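Local coordinates for protein A putative transcriptional regulator (Rhodococcus sp., PDB 2HKU) that probably binds regulatory DNA and acts as a TetR-family transcriptional regulator, at residues F26-E31 and A47-H52; A145-L150 and W155-G160. All coordinates share one frame; numbering follows the deposited sequence.

Interaction 1 (F26-E31 and A47-H52)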
loop_
_atom_site.group_PDB
_atom_site.type_symbol
_atom_site.label_atom_id
_atom_site.label_comp_id
_atom_site.label_asym_id
_atom_site.label_seq_id
_atom_site.Cartn_x
_atom_site.Cartn_y
_atom_site.Cartn_z
ATOM N N PHE A 26 21.831 14.491 -1.591
ATOM C CA PHE A 26 20.415 14.316 -1.790
ATOM C C PHE A 26 20.112 13.770 -3.148
ATOM O O PHE A 26 19.368 12.804 -3.285
ATOM C CB PHE A 26 19.639 15.588 -1.466
ATOM C CG PHE A 26 18.185 15.312 -1.059
ATOM C CD1 PHE A 26 17.870 15.009 0.259
ATOM C CD2 PHE A 26 17.147 15.356 -1.995
ATOM C CE1 PHE A 26 16.556 14.769 0.634
ATOM C CE2 PHE A 26 15.821 15.117 -1.599
ATOM C CZ PHE A 26 15.541 14.849 -0.317
ATOM N N THR A 27 20.723 14.359 -4.182
ATOM C CA THR A 27 20.559 13.888 -5.549
ATOM C C THR A 27 21.068 12.464 -5.764
ATOM O O THR A 27 20.412 11.696 -6.404
ATOM C CB THR A 27 21.258 14.900 -6.557
ATOM O OG1 THR A 27 20.558 16.156 -6.452
ATOM C CG2 THR A 27 21.202 14.421 -7.997
ATOM N N ALA A 28 22.266 12.138 -5.269
ATOM C CA ALA A 28 22.839 10.847 -5.527
ATOM C C ALA A 28 21.923 9.847 -4.810
ATOM O O ALA A 28 21.511 8.855 -5.381
ATOM C CB ALA A 28 24.208 10.788 -4.950
ATOM N N ALA A 29 21.608 10.174 -3.557
ATOM C CA ALA A 29 20.701 9.324 -2.724
ATOM C C ALA A 29 19.417 9.096 -3.426
ATOM O O ALA A 29 18.955 7.951 -3.514
ATOM C CB ALA A 29 20.445 9.952 -1.386
ATOM N N THR A 30 18.815 10.145 -3.943
ATOM C CA THR A 30 17.577 10.023 -4.633
ATOM C C THR A 30 17.703 9.056 -5.805
ATOM O O THR A 30 16.916 8.176 -5.953
ATOM C CB THR A 30 17.030 11.392 -5.099
ATOM O OG1 THR A 30 16.806 12.257 -4.019
ATOM C CG2 THR A 30 15.794 11.260 -5.857
ATOM N N GLU A 31 18.695 9.215 -6.649
ATOM C CA GLU A 31 18.775 8.315 -7.816
ATOM C C GLU A 31 18.932 6.856 -7.409
ATOM O O GLU A 31 18.314 5.975 -7.974
ATOM C CB GLU A 31 19.978 8.670 -8.730
ATOM C CG GLU A 31 19.678 8.101 -10.170
ATOM C CD GLU A 31 20.865 8.164 -11.168
ATOM O OE1 GLU A 31 21.926 8.784 -10.809
ATOM O OE2 GLU A 31 20.728 7.561 -12.290
ATOM N N ALA A 47 30.347 8.166 -2.858
ATOM C CA ALA A 47 31.188 8.080 -4.088
ATOM C C ALA A 47 30.491 8.833 -5.239
ATOM O O ALA A 47 31.109 9.706 -5.881
ATOM C CB ALA A 47 31.526 6.599 -4.473
ATOM N N ALA A 48 29.190 8.557 -5.432
ATOM C CA ALA A 48 28.353 9.260 -6.372
ATOM C C ALA A 48 28.332 10.768 -6.122
ATOM O O ALA A 48 28.355 11.559 -7.071
ATOM C CB ALA A 48 26.943 8.703 -6.375
ATOM N N ALA A 49 28.294 11.191 -4.868
ATOM C CA ALA A 49 28.164 12.603 -4.611
ATOM C C ALA A 49 29.495 13.397 -4.558
ATOM O O ALA A 49 29.469 14.619 -4.370
ATOM C CB ALA A 49 27.354 12.813 -3.316
ATOM N N GLY A 50 30.647 12.736 -4.663
ATOM C CA GLY A 50 31.940 13.401 -4.344
ATOM C C GLY A 50 32.016 13.853 -2.892
ATOM O O GLY A 50 32.663 14.862 -2.551
ATOM N N ALA A 51 31.331 13.106 -2.019
ATOM C CA ALA A 51 31.200 13.453 -0.587
ATOM C C ALA A 51 31.952 12.485 0.313
ATOM O O ALA A 51 32.217 11.323 -0.046
ATOM C CB ALA A 51 29.731 13.518 -0.168
ATOM N N HIS A 52 32.334 12.987 1.477
ATOM C CA HIS A 52 32.950 12.152 2.471
ATOM C C HIS A 52 31.810 11.550 3.299
ATOM O O HIS A 52 30.839 12.244 3.614
ATOM C CB HIS A 52 33.894 12.989 3.322
ATOM C CG HIS A 52 34.705 12.186 4.284
ATOM N ND1 HIS A 52 34.185 11.681 5.454
ATOM C CD2 HIS A 52 35.994 11.780 4.241
ATOM C CE1 HIS A 52 35.117 10.994 6.091
ATOM N NE2 HIS A 52 36.228 11.049 5.384
#
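Three methyl groups make this contact: CB of A28 faces the end of helix 42-49, where it meets CB of A48 at 3.7 Å and CB of A49 at 4.1 Å. All three CB atoms are directed toward the opposing segment, and with no chain beyond CB there is no rotamer to choose. Alanine suits these places because the backbones run close, the CA atoms of A28 and A49 being 5.7 Å apart. A49 also rests on A24 and L25, one turn earlier on helix 21-36. The packing joins the first helix of the TetR-type DNA-binding domain to the first helix of the predicted helix-turn-helix. G50 then ends helix 42-49 in a Schellman motif, its positive phi (62°) being readily adopted by glycine, and H52 is the N-cap just before helix 53-60, its ND1 accepting from N of N54. On helix 21-36 the longer side chains serve another partner. CB of F26 leaves the backbone away from 47-52, and its CG, anti to the backbone N (chi1 -155°), carries the ring onto V70 and A73 of helix 63-87. T30, which also touches V70, turns its hydroxyl back on its own helix: OG1 donates to O of F26 at 2.7 Å from above the carbonyl plane, while N of T30 reaches the same oxygen from the opposite face at 2.8 Å.

Interaction 2 (A145-L150 and W155-G160). With EDO (1,2-ethanediol), chain D.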
loop_
_atom_site.group_PDB
_atom_site.type_symbol
_atom_site.label_atom_id
_atom_site.label_comp_id
_atom_site.label_asym_id
_atom_site.label_seq_id
_atom_site.Cartn_x
_atom_site.Cartn_y
_atom_site.Cartn_z
ATOM N N ALA A 145 -6.441 19.868 -5.385
ATOM C CA ALA A 145 -6.182 19.670 -6.809
ATOM C C ALA A 145 -7.257 18.740 -7.411
ATOM O O ALA A 145 -8.319 19.235 -7.813
ATOM C CB ALA A 145 -4.810 19.160 -6.987
ATOM N N LEU A 146 -7.070 17.397 -7.363
ATOM C CA LEU A 146 -8.134 16.448 -7.853
ATOM C C LEU A 146 -9.564 16.620 -7.384
ATOM O O LEU A 146 -10.451 16.763 -8.217
ATOM C CB LEU A 146 -7.747 14.946 -7.629
ATOM C CG LEU A 146 -8.642 13.860 -8.270
ATOM C CD1 LEU A 146 -8.443 13.911 -9.798
ATOM C CD2 LEU A 146 -8.295 12.470 -7.698
ATOM N N ILE A 147 -9.843 16.552 -6.086
ATOM C CA ILE A 147 -11.204 16.489 -5.559
ATOM C C ILE A 147 -11.966 17.841 -5.852
ATOM O O ILE A 147 -13.127 17.839 -6.204
ATOM C CB ILE A 147 -11.272 16.059 -4.014
ATOM C CG1 ILE A 147 -10.540 14.709 -3.722
ATOM C CG2 ILE A 147 -12.713 15.949 -3.473
ATOM C CD1 ILE A 147 -11.085 13.499 -4.552
ATOM N N ARG A 148 -11.262 18.956 -5.755
ATOM C CA ARG A 148 -11.794 20.264 -6.151
ATOM C C ARG A 148 -12.055 20.354 -7.664
ATOM O O ARG A 148 -13.113 20.851 -8.038
ATOM C CB ARG A 148 -10.825 21.360 -5.746
ATOM C CG ARG A 148 -11.397 22.803 -5.816
ATOM C CD ARG A 148 -10.257 23.669 -5.311
ATOM N NE ARG A 148 -10.544 25.090 -5.188
ATOM C CZ ARG A 148 -9.608 26.014 -4.969
ATOM N NH1 ARG A 148 -8.313 25.671 -4.870
ATOM N NH2 ARG A 148 -9.974 27.284 -4.878
ATOM N N THR A 149 -11.078 19.967 -8.499
ATOM C CA THR A 149 -11.278 19.843 -9.969
ATOM C C THR A 149 -12.638 19.086 -10.289
ATOM O O THR A 149 -13.506 19.602 -11.009
ATOM C CB THR A 149 -10.050 19.249 -10.667
ATOM O OG1 THR A 149 -8.941 20.133 -10.515
ATOM C CG2 THR A 149 -10.272 19.106 -12.181
ATOM N N LEU A 150 -12.861 17.944 -9.631
ATOM C CA LEU A 150 -14.102 17.205 -9.719
ATOM C C LEU A 150 -15.325 17.914 -9.178
ATOM O O LEU A 150 -16.392 17.864 -9.788
ATOM C CB LEU A 150 -13.987 15.836 -8.998
ATOM C CG LEU A 150 -12.978 14.791 -9.482
ATOM C CD1 LEU A 150 -13.208 13.432 -8.674
ATOM C CD2 LEU A 150 -13.049 14.566 -10.977
ATOM N N TRP A 155 -19.041 16.821 -10.006
ATOM C CA TRP A 155 -19.006 15.524 -9.277
ATOM C C TRP A 155 -19.503 15.631 -7.813
ATOM O O TRP A 155 -19.179 16.596 -7.120
ATOM C CB TRP A 155 -17.559 14.963 -9.443
ATOM C CG TRP A 155 -17.199 13.662 -8.793
ATOM C CD1 TRP A 155 -17.295 12.374 -9.332
ATOM C CD2 TRP A 155 -16.596 13.506 -7.484
ATOM N NE1 TRP A 155 -16.806 11.462 -8.418
ATOM C CE2 TRP A 155 -16.366 12.120 -7.292
ATOM C CE3 TRP A 155 -16.248 14.410 -6.458
ATOM C CZ2 TRP A 155 -15.821 11.614 -6.102
ATOM C CZ3 TRP A 155 -15.680 13.906 -5.282
ATOM C CH2 TRP A 155 -15.487 12.517 -5.114
ATOM N N GLN A 156 -20.338 14.694 -7.368
ATOM C CA GLN A 156 -20.823 14.691 -6.028
ATOM C C GLN A 156 -19.903 13.884 -5.076
ATOM O O GLN A 156 -19.689 12.661 -5.284
ATOM C CB GLN A 156 -22.205 14.034 -5.920
ATOM C CG GLN A 156 -23.375 14.704 -6.687
ATOM C CD GLN A 156 -23.565 16.151 -6.299
ATOM O OE1 GLN A 156 -24.216 16.464 -5.269
ATOM N NE2 GLN A 156 -22.971 17.060 -7.102
ATOM N N LEU A 157 -19.401 14.555 -4.027
ATOM C CA LEU A 157 -18.804 13.894 -2.862
ATOM C C LEU A 157 -19.709 12.781 -2.407
ATOM O O LEU A 157 -20.948 12.923 -2.371
ATOM C CB LEU A 157 -18.702 14.872 -1.704
ATOM C CG LEU A 157 -17.459 15.636 -1.210
ATOM C CD1 LEU A 157 -16.213 15.683 -2.105
ATOM C CD2 LEU A 157 -17.869 17.038 -0.759
ATOM N N ARG A 158 -19.079 11.670 -2.030
ATOM C CA ARG A 158 -19.766 10.555 -1.429
ATOM C C ARG A 158 -19.499 10.627 0.077
ATOM O O ARG A 158 -20.229 10.094 0.879
ATOM C CB ARG A 158 -19.210 9.216 -1.999
ATOM C CG ARG A 158 -19.548 8.877 -3.423
ATOM C CD ARG A 158 -18.624 9.579 -4.393
ATOM N NE ARG A 158 -17.207 9.250 -4.086
ATOM C CZ ARG A 158 -16.495 8.372 -4.779
ATOM N NH1 ARG A 158 -15.241 8.154 -4.399
ATOM N NH2 ARG A 158 -17.025 7.708 -5.856
ATOM N N ALA A 159 -18.340 11.183 0.432
ATOM C CA ALA A 159 -17.940 11.431 1.810
ATOM C C ALA A 159 -17.341 12.838 1.813
ATOM O O ALA A 159 -17.236 13.454 0.758
ATOM C CB ALA A 159 -16.943 10.399 2.226
ATOM N N GLY A 160 -16.914 13.329 2.963
ATOM C CA GLY A 160 -16.345 14.677 3.121
ATOM C C GLY A 160 -15.062 14.723 2.359
ATOM O O GLY A 160 -14.443 13.687 2.164
HETATM C C1 EDO D . -4.449 14.396 -6.261
HETATM O O1 EDO D . -4.419 15.812 -6.607
HETATM C C2 EDO D . -2.998 14.102 -5.964
HETATM O O2 EDO D . -2.797 14.642 -4.632
#
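A leucine methyl sits almost squarely over an indole: CD1 of L150 lies 3.7 Å from the centroid of the six-membered ring of W155, only 17° off the ring normal, a CH-pi contact over the face. The contact folds the loop between helices 125-152 and 161-181 back on the first of them, in the all-helical C-terminal domain of this TetR-family protein. N of W155 donates to O of L150 at 2.9 Å with an N-H...O angle of 150°, tying the loop to the last turns of the helix. W155 has CG anti to its own N (chi1 179°), which turns one face of the indole toward L150, whose CB also touches CE3. Farther along the ring, CG2 of I147 approaches CZ3 obliquely at 4.0 Å and also meets CD1 of L157; its beta branch lets I147 serve both partners with one methyl. The indole suits its buried place because it combines a broad apolar face with one polar atom, NE1, which is satisfied by O of L201. An alanine in place of W155 would probably open a gap beneath CD1 of L150 and leave O of L201 without its indole donor. The guanidinium of R158 lies with one face toward CZ2 of W155, and its NE forms a salt bridge with E164 of helix 161-181. At the start of 145-150, helix 125-152 has a wider pi-type turn at 145-147. There N of L146 donates to O1 of a 1,2-ethanediol, probably from the crystallisation liquor, at 3.2 Å, and the CB atom of A145 lies 3.4 Å from that same O1.

Interactions 1 and 2 lie on opposite sides of the chain's centre, their own centres 40 Å apart and their nearest atoms about 22 Å apart, so neither touches the other. They follow one another in sequence: interaction 1 lies in the TetR-type DNA-binding part, interaction 2 in the helical C-terminal part. They also differ in kind: alanine methyls near the surface in the first, a buried indole and branched aliphatic chains in the second. The ethanediol beside 145-150 is also held by E83, at the far end of helix 63-87 from V70 and A73, which F26 of interaction 1 touches; that helix thus runs between both neighbourhoods.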